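Local coordinates for protein PBP5 (Haemophilus influenzae, PDB 3A3J) that removes the terminal D-alanine from the peptide stems of cell-wall precursors, acting as a serine-type D-alanyl-D-alanine carboxypeptidase, at residues T42-G47 with G158-R163. Sequence-based numbering, arbitrary orientation.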
# COMPACT_ATOMS: atom_id res chain seq x y z
N THR A 42 8.08 -1.12 8.90
CA THR A 42 9.48 -1.62 9.11
C THR A 42 10.08 -2.23 7.85
O THR A 42 11.23 -1.95 7.48
CB THR A 42 9.57 -2.67 10.28
OG1 THR A 42 9.09 -2.07 11.49
CG2 THR A 42 11.01 -3.15 10.45
N SER A 43 9.32 -3.12 7.19
CA SER A 43 9.81 -3.71 5.92
C SER A 43 9.90 -2.67 4.78
O SER A 43 10.71 -2.82 3.87
CB SER A 43 8.82 -4.82 5.49
OG SER A 43 8.49 -5.55 6.72
N TYR A 44 9.02 -1.69 4.80
CA TYR A 44 9.13 -0.57 3.84
C TYR A 44 10.54 0.11 3.99
O TYR A 44 11.35 0.11 3.04
CB TYR A 44 7.97 0.45 4.00
CG TYR A 44 8.02 1.48 2.84
CD1 TYR A 44 7.40 1.20 1.61
CD2 TYR A 44 8.80 2.64 2.93
CE1 TYR A 44 7.48 2.11 0.52
CE2 TYR A 44 8.89 3.56 1.86
CZ TYR A 44 8.20 3.29 0.66
OH TYR A 44 8.26 4.15 -0.41
N VAL A 45 10.87 0.55 5.22
CA VAL A 45 12.27 1.11 5.51
C VAL A 45 13.36 0.18 5.02
O VAL A 45 14.19 0.57 4.21
CB VAL A 45 12.42 1.42 7.00
CG1 VAL A 45 13.77 2.06 7.36
CG2 VAL A 45 11.32 2.36 7.39
N VAL A 46 13.30 -1.11 5.41
CA VAL A 46 14.31 -2.10 4.99
C VAL A 46 14.33 -2.20 3.47
O VAL A 46 15.39 -2.24 2.83
CB VAL A 46 14.05 -3.56 5.61
CG1 VAL A 46 15.09 -4.55 5.09
CG2 VAL A 46 14.10 -3.57 7.14
N GLY A 47 13.15 -2.26 2.87
CA GLY A 47 13.14 -2.46 1.42
C GLY A 47 13.68 -1.25 0.65
O GLY A 47 14.43 -1.39 -0.30
N GLY A 158 0.33 -0.28 2.49
CA GLY A 158 0.53 -1.58 1.72
C GLY A 158 0.62 -1.21 0.24
O GLY A 158 1.38 -1.81 -0.52
N ALA A 159 -0.11 -0.20 -0.22
CA ALA A 159 0.06 0.12 -1.72
C ALA A 159 1.47 0.55 -2.08
O ALA A 159 2.02 0.24 -3.18
CB ALA A 159 -0.95 1.21 -2.15
N HIS A 160 2.10 1.26 -1.13
CA HIS A 160 3.50 1.75 -1.36
C HIS A 160 4.46 0.61 -1.37
O HIS A 160 5.40 0.60 -2.15
CB HIS A 160 3.92 2.72 -0.26
CG HIS A 160 3.58 4.15 -0.57
ND1 HIS A 160 4.22 4.85 -1.57
CD2 HIS A 160 2.64 4.98 -0.06
CE1 HIS A 160 3.74 6.09 -1.62
NE2 HIS A 160 2.74 6.19 -0.74
N ILE A 161 4.28 -0.36 -0.47
CA ILE A 161 5.10 -1.57 -0.62
C ILE A 161 4.91 -2.25 -1.97
O ILE A 161 5.87 -2.64 -2.65
CB ILE A 161 4.72 -2.66 0.51
CG1 ILE A 161 5.05 -2.11 1.95
CG2 ILE A 161 5.42 -3.97 0.22
CD1 ILE A 161 4.19 -2.68 3.07
N ILE A 162 3.66 -2.49 -2.34
CA ILE A 162 3.44 -3.15 -3.62
C ILE A 162 4.00 -2.31 -4.76
O ILE A 162 4.66 -2.80 -5.67
CB ILE A 162 1.91 -3.40 -3.84
CG1 ILE A 162 1.42 -4.40 -2.74
CG2 ILE A 162 1.65 -3.89 -5.32
CD1 ILE A 162 -0.08 -4.39 -2.48
N ARG A 163 3.71 -1.02 -4.71
CA ARG A 163 4.15 -0.10 -5.81
C ARG A 163 5.69 0.19 -5.78
O ARG A 163 6.38 0.03 -6.77
CB ARG A 163 3.36 1.24 -5.70
CG ARG A 163 3.76 2.27 -6.83
CD ARG A 163 2.71 3.41 -6.83
NE ARG A 163 1.53 2.91 -7.49
CZ ARG A 163 0.34 2.74 -6.95
NH1 ARG A 163 0.08 3.05 -5.70
NH2 ARG A 163 -0.62 2.25 -7.69
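Y44 bridges the two helices and makes every close contact between 42-47 and 158-163, touching H160 and I161. The backbones come close at Y44 and I161, whose CA atoms are 6.1 Å apart. From CB, the tyrosine turns CG anti to its own nitrogen (chi1 -171°), which swings the ring off its helix and across to 158-163. CD1 comes first: it lies 4.1 Å from I161 CG1, with the isoleucine chain pointing back the other way alongside the ring. The backbone N of I161 sits near the ring plane at this same edge. One atom further out, CE1 packs 3.7 Å from H160 CB, which approaches the ring obliquely, while H160 O meets the edge in plane, also 3.7 Å from CE1. No hydrogen bond links the segments directly. The phenol oxygen reaches D164, the residue after R163 at the end of helix 151-164: its OD2 is hydrogen-bonded to both Y44 OH and H160 ND1, so a single carboxylate oxygen ties the two rings together. F129 stacks on the H160 imidazole and meets the Y44 ring edge-to-face. This largely buried contact joins helix 38-51, which follows S36, the probable acyl-ester serine, and carries K39, the probable proton acceptor, to helix 151-164 in the helical region of the beta-lactamase-type domain; helix 166-169 packs against I161, whose side chain lies about 7 Å from that of K202, the likely substrate-binding lysine on strand 197-206.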